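PDB 1OSD: hypothetical protein MerP from Cupriavidus metallidurans, which binds mercury ions in the periplasm as part of bacterial mercury resistance, probably through a pair of thiols that is oxidised to a disulfide here. Local coordinates for residues V5-P10 and Y66-K71; T20-I25 and V34-E39. All blocks are in the same frame, centred on the assembly; numbering follows the deposited sequence. Where two conformers were deposited one is given.

Contact 1: residues V5-P10 and Y66-K71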
loop_
_atom_site.group_PDB
_atom_site.type_symbol
_atom_site.label_atom_id
_atom_site.label_comp_id
_atom_site.label_asym_id
_atom_site.label_seq_id
_atom_site.Cartn_x
_atom_site.Cartn_y
_atom_site.Cartn_z
ATOM N N VAL A 5 2.984 8.158 -2.053
ATOM C CA VAL A 5 3.419 7.762 -0.724
ATOM C C VAL A 5 4.051 6.378 -0.778
ATOM O O VAL A 5 3.611 5.500 -1.515
ATOM C CB VAL A 5 2.251 7.799 0.252
ATOM C CG1 VAL A 5 1.205 6.729 -0.062
ATOM C CG2 VAL A 5 2.746 7.717 1.748
ATOM N N THR A 6 5.116 6.208 0.008
ATOM C CA THR A 6 5.750 4.961 0.258
ATOM C C THR A 6 5.400 4.395 1.629
ATOM O O THR A 6 5.609 5.013 2.679
ATOM C CB THR A 6 7.307 5.048 0.126
ATOM O OG1 THR A 6 7.653 5.465 -1.182
ATOM C CG2 THR A 6 7.920 3.669 0.263
ATOM N N LEU A 7 5.046 3.113 1.598
ATOM C CA LEU A 7 4.580 2.435 2.791
ATOM C C LEU A 7 5.516 1.342 3.104
ATOM O O LEU A 7 6.001 0.620 2.233
ATOM C CB LEU A 7 3.166 1.900 2.630
ATOM C CG LEU A 7 2.022 2.844 2.274
ATOM C CD1 LEU A 7 0.642 2.082 2.171
ATOM C CD2 LEU A 7 1.964 4.074 3.257
ATOM N N SER A 8 5.804 1.237 4.390
ATOM C CA SER A 8 6.576 0.134 4.941
ATOM C C SER A 8 5.636 -0.967 5.341
ATOM O O SER A 8 4.741 -0.726 6.138
ATOM C CB SER A 8 7.474 0.592 6.093
ATOM O OG SER A 8 8.387 1.501 5.533
ATOM N N VAL A 9 5.925 -2.198 4.905
ATOM C CA VAL A 9 5.008 -3.323 5.227
ATOM C C VAL A 9 5.760 -4.486 5.881
ATOM O O VAL A 9 6.156 -5.411 5.183
ATOM C CB VAL A 9 4.280 -3.746 4.025
ATOM C CG1 VAL A 9 3.163 -4.652 4.390
ATOM C CG2 VAL A 9 3.811 -2.512 3.232
ATOM N N PRO A 10 6.021 -4.392 7.184
ATOM C CA PRO A 10 7.006 -5.297 7.835
ATOM C C PRO A 10 6.658 -6.771 7.784
ATOM O O PRO A 10 7.540 -7.637 7.817
ATOM C CB PRO A 10 7.120 -4.758 9.269
ATOM C CG PRO A 10 5.876 -3.879 9.474
ATOM C CD PRO A 10 5.585 -3.293 8.082
ATOM N N TYR A 66 -1.470 -7.195 6.760
ATOM C CA TYR A 66 -0.175 -6.608 6.695
ATOM C C TYR A 66 -0.254 -5.096 6.985
ATOM O O TYR A 66 -0.206 -4.242 6.082
ATOM C CB TYR A 66 0.473 -6.918 5.328
ATOM C CG TYR A 66 0.339 -8.376 4.931
ATOM C CD1 TYR A 66 1.351 -9.289 5.232
ATOM C CD2 TYR A 66 -0.782 -8.844 4.230
ATOM C CE1 TYR A 66 1.259 -10.637 4.829
ATOM C CE2 TYR A 66 -0.865 -10.202 3.820
ATOM C CZ TYR A 66 0.126 -11.057 4.130
ATOM O OH TYR A 66 -0.013 -12.387 3.902
ATOM N N PRO A 67 -0.380 -4.770 8.279
ATOM C CA PRO A 67 -0.407 -3.388 8.748
ATOM C C PRO A 67 0.784 -2.600 8.174
ATOM O O PRO A 67 1.795 -3.218 8.018
ATOM C CB PRO A 67 -0.373 -3.552 10.307
ATOM C CG PRO A 67 -1.103 -4.844 10.519
ATOM C CD PRO A 67 -0.501 -5.691 9.416
ATOM N N SER A 68 0.646 -1.305 7.896
ATOM C CA SER A 68 1.741 -0.537 7.322
ATOM C C SER A 68 1.708 0.880 7.869
ATOM O O SER A 68 0.811 1.205 8.559
ATOM C CB SER A 68 1.641 -0.577 5.834
ATOM O OG SER A 68 0.536 0.206 5.361
ATOM N N SER A 69 2.772 1.644 7.637
ATOM C CA SER A 69 2.994 3.035 8.016
ATOM C C SER A 69 3.799 3.673 6.902
ATOM O O SER A 69 4.352 3.017 6.084
ATOM C CB SER A 69 3.794 3.093 9.269
ATOM O OG SER A 69 4.956 2.306 9.164
ATOM N N VAL A 70 3.886 4.987 6.903
ATOM C CA VAL A 70 4.756 5.777 5.955
ATOM C C VAL A 70 6.176 5.375 6.225
ATOM O O VAL A 70 6.545 5.281 7.370
ATOM C CB VAL A 70 4.516 7.325 6.232
ATOM C CG1 VAL A 70 5.481 8.227 5.504
ATOM C CG2 VAL A 70 3.213 7.619 5.805
ATOM N N LYS A 71 6.947 5.114 5.165
ATOM C CA LYS A 71 8.299 4.768 5.250
ATOM C C LYS A 71 9.094 5.832 6.022
ATOM O O LYS A 71 8.843 7.042 5.870
ATOM C CB LYS A 71 8.860 4.586 3.830
ATOM C CG LYS A 71 10.213 3.936 3.841
ATOM C CD LYS A 71 11.097 4.331 2.655
ATOM C CE LYS A 71 12.548 4.398 3.096
ATOM N NZ LYS A 71 13.222 3.100 3.038
#

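Contact 2: residues T20-I25 and V34-E39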
loop_
_atom_site.group_PDB
_atom_site.type_symbol
_atom_site.label_atom_id
_atom_site.label_comp_id
_atom_site.label_asym_id
_atom_site.label_seq_id
_atom_site.Cartn_x
_atom_site.Cartn_y
_atom_site.Cartn_z
ATOM N N THR A 20 -0.451 -9.772 -2.600
ATOM C CA THR A 20 -1.520 -9.682 -1.670
ATOM C C THR A 20 -1.721 -8.218 -1.363
ATOM O O THR A 20 -2.866 -7.744 -1.299
ATOM C CB THR A 20 -1.290 -10.521 -0.406
ATOM O OG1 THR A 20 -1.326 -11.936 -0.690
ATOM C CG2 THR A 20 -2.476 -10.274 0.620
ATOM N N VAL A 21 -0.635 -7.512 -1.166
ATOM C CA VAL A 21 -0.634 -6.109 -0.700
ATOM C C VAL A 21 -1.051 -5.205 -1.846
ATOM O O VAL A 21 -1.936 -4.379 -1.692
ATOM C CB VAL A 21 0.699 -5.679 -0.058
ATOM C CG1 VAL A 21 0.753 -3.982 0.139
ATOM C CG2 VAL A 21 1.080 -6.535 1.268
ATOM N N LYS A 22 -0.480 -5.455 -3.030
ATOM C CA LYS A 22 -0.714 -4.742 -4.188
ATOM C C LYS A 22 -2.225 -4.816 -4.452
ATOM O O LYS A 22 -2.851 -3.774 -4.631
ATOM C CB LYS A 22 0.076 -5.337 -5.350
ATOM C CG LYS A 22 -0.096 -4.561 -6.725
ATOM C CD LYS A 22 0.926 -5.131 -7.735
ATOM C CE LYS A 22 1.447 -4.272 -8.841
ATOM N NZ LYS A 22 0.646 -3.070 -9.274
ATOM N N LYS A 23 -2.799 -6.010 -4.532
ATOM C CA LYS A 23 -4.233 -6.178 -4.753
ATOM C C LYS A 23 -5.084 -5.362 -3.766
ATOM O O LYS A 23 -5.945 -4.551 -4.176
ATOM C CB LYS A 23 -4.670 -7.652 -4.650
ATOM C CG LYS A 23 -4.124 -8.482 -5.796
ATOM C CD LYS A 23 -4.876 -9.809 -6.095
ATOM C CE LYS A 23 -4.087 -10.663 -7.217
ATOM N NZ LYS A 23 -4.234 -12.149 -7.020
ATOM N N ALA A 24 -4.826 -5.580 -2.462
ATOM C CA ALA A 24 -5.538 -4.805 -1.440
ATOM C C ALA A 24 -5.494 -3.315 -1.624
ATOM O O ALA A 24 -6.565 -2.642 -1.609
ATOM C CB ALA A 24 -5.097 -5.231 0.005
ATOM N N ILE A 25 -4.369 -2.746 -2.035
ATOM C CA ILE A 25 -4.351 -1.288 -2.226
ATOM C C ILE A 25 -5.066 -0.841 -3.480
ATOM O O ILE A 25 -5.801 0.130 -3.508
ATOM C CB ILE A 25 -2.891 -0.767 -2.132
ATOM C CG1 ILE A 25 -2.376 -1.129 -0.742
ATOM C CG2 ILE A 25 -2.828 0.773 -2.245
ATOM C CD1 ILE A 25 -0.892 -0.936 -0.570
ATOM N N VAL A 34 0.105 1.130 -7.880
ATOM C CA VAL A 34 0.781 0.487 -6.782
ATOM C C VAL A 34 1.938 -0.415 -7.267
ATOM O O VAL A 34 1.778 -1.340 -8.126
ATOM C CB VAL A 34 -0.135 -0.302 -5.949
ATOM C CG1 VAL A 34 0.619 -0.843 -4.758
ATOM C CG2 VAL A 34 -1.233 0.587 -5.376
ATOM N N ASP A 35 3.137 -0.123 -6.760
ATOM C CA ASP A 35 4.251 -1.038 -7.006
ATOM C C ASP A 35 4.813 -1.486 -5.670
ATOM O O ASP A 35 5.097 -0.649 -4.778
ATOM C CB ASP A 35 5.318 -0.308 -7.781
ATOM C CG ASP A 35 4.904 -0.051 -9.218
ATOM O OD1 ASP A 35 5.271 1.024 -9.718
ATOM O OD2 ASP A 35 4.259 -0.878 -9.913
ATOM N N VAL A 36 5.061 -2.778 -5.570
ATOM C CA VAL A 36 5.517 -3.387 -4.324
ATOM C C VAL A 36 6.892 -3.941 -4.509
ATOM O O VAL A 36 7.178 -4.510 -5.560
ATOM C CB VAL A 36 4.632 -4.487 -3.873
ATOM C CG1 VAL A 36 3.312 -3.933 -3.372
ATOM C CG2 VAL A 36 4.391 -5.521 -5.097
ATOM N N THR A 37 7.652 -3.933 -3.445
ATOM C CA THR A 37 9.031 -4.482 -3.418
ATOM C C THR A 37 9.259 -5.365 -2.253
ATOM O O THR A 37 9.172 -4.961 -1.062
ATOM C CB THR A 37 10.103 -3.359 -3.504
ATOM O OG1 THR A 37 9.872 -2.634 -4.727
ATOM C CG2 THR A 37 11.484 -3.990 -3.630
ATOM N N PHE A 38 9.475 -6.631 -2.577
ATOM C CA PHE A 38 9.652 -7.679 -1.531
ATOM C C PHE A 38 10.919 -7.388 -0.679
ATOM O O PHE A 38 10.880 -7.432 0.558
ATOM C CB PHE A 38 9.664 -9.134 -2.148
ATOM C CG PHE A 38 9.950 -10.300 -1.120
ATOM C CD1 PHE A 38 11.244 -10.750 -0.882
ATOM C CD2 PHE A 38 8.902 -10.834 -0.327
ATOM C CE1 PHE A 38 11.530 -11.778 0.093
ATOM C CE2 PHE A 38 9.129 -11.808 0.635
ATOM C CZ PHE A 38 10.450 -12.274 0.874
ATOM N N GLU A 39 12.017 -7.059 -1.340
ATOM C CA GLU A 39 13.235 -6.945 -0.677
ATOM C C GLU A 39 13.154 -5.902 0.449
ATOM O O GLU A 39 13.657 -6.124 1.489
ATOM C CB GLU A 39 14.303 -6.549 -1.667
ATOM C CG GLU A 39 15.702 -6.338 -1.092
ATOM C CD GLU A 39 16.749 -6.209 -2.215
ATOM O OE1 GLU A 39 17.979 -6.285 -1.895
ATOM O OE2 GLU A 39 16.354 -5.955 -3.428
#

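Contact 1: residues V5-P10 and Y66-K71
One edge of the antiparallel sheet is built here, where the short C-terminal strand 69-70 lies beside strand 2-8. Leu7 and Val70 form a non-hydrogen-bonded pair, and Ser8 and Ser69 a hydrogen-bonded one. Ser8 N donates to Ser69 O at 2.9 Å, almost in line with the carbonyl. The return bond, Ser69 N to Ser8 O, is weak at 3.4 Å. Two residues on, Lys71 N donates to Thr6 O at 2.8 Å; the N-H points straight at the oxygen (170°).

Side chains add to this on both sheet faces. The Lys71 chain runs alongside Thr6, with Thr6 CG2 3.8 Å from Lys71 CB. With Thr6 OG1 beside the backbone N (chi1 -60°), CG2 is the branch anti to N, next to the lysine. Ser68 OG lies 3.7 Å from Leu7 CD1, but its polar partner is Thr61 of helix 54-63. Beyond the strand, Val9 CG1 packs obliquely on Tyr66 CB at 3.6 Å. The Tyr66 side chain also touches Cys17, which forms the disulfide with Cys14. Pairing of the first and last strands is characteristic of the ferredoxin-like βαββαβ fold of heavy-metal-associated domains.

Contact 2: residues T20-I25 and V34-E39
Apolar packing joins Ile25 to Val34, and Val21 and Lys22 to Val36. Helix 17-26 lies here on the sheet face that carries the two valines of strand 31-37. The two local axes are 8.2 Å apart and run nearly antiparallel, at 160°. Ile25 CG2 meets Val34 CG2 at 3.5 Å, methyl to methyl, and the two side chains cross at about a right angle. Val34 has its CG1 opposite the backbone N (chi1 -175°), which turns CG2 to the isoleucine and CG1 toward the backbone of Lys22. Val36 reaches the helix chiefly through CG1. This methyl lies 4.0 Å from Lys22 CB and, more loosely, 4.3 Å from Val21 CG1. The layer goes on into the next strand, where Ala43 lies against Val21 and Val36, and Val45 against Ile25 and Val34. Leu57 and Thr61 of helix 54-63 also touch Ile25.

Polar contact comes from Lys22. Its chain is extended as far as CE, with CG opposite the backbone N (chi1 -178°), and bends at the last torsion. It passes beside Val34 and brings NZ to the backbone oxygen of that residue. The modelled distance from Lys22 NZ to Val34 O, 2.4 Å, is too short to be taken literally, so the exact bond geometry is doubtful.

Charge plays a looser part. Asp35 OD2 stands 4.3 Å from Lys22 NZ, beyond salt-bridge range. The acid may still favour the ammonium group here. Asp35 also has a long, weak ion pair with Lys33.

A helix laid antiparallel over the strand that follows it, with branched aliphatic residues between, is the α/β layer of the ferredoxin-like fold of heavy-metal-associated domains.

How the contacts relate
The two contacts serve the same four-stranded sheet in different ways. Contact 1 is a surface contact that joins two strands within the sheet, and backbone hydrogen bonds dominate it. Contact 2 is partly buried. It joins a helix to an outermost strand, mainly through aliphatic side chains, with a partly exposed lysine beside them. Strands 69-70 and 31-37 are the two outer strands, so the contacts involve opposite edges. In the chain, contact 2 is nested inside the loop closed by contact 1. Tyr66 links them: its CE2 lies 3.6 Å from Thr20 CG2, and its CB packs near Val21, which also approaches Val9.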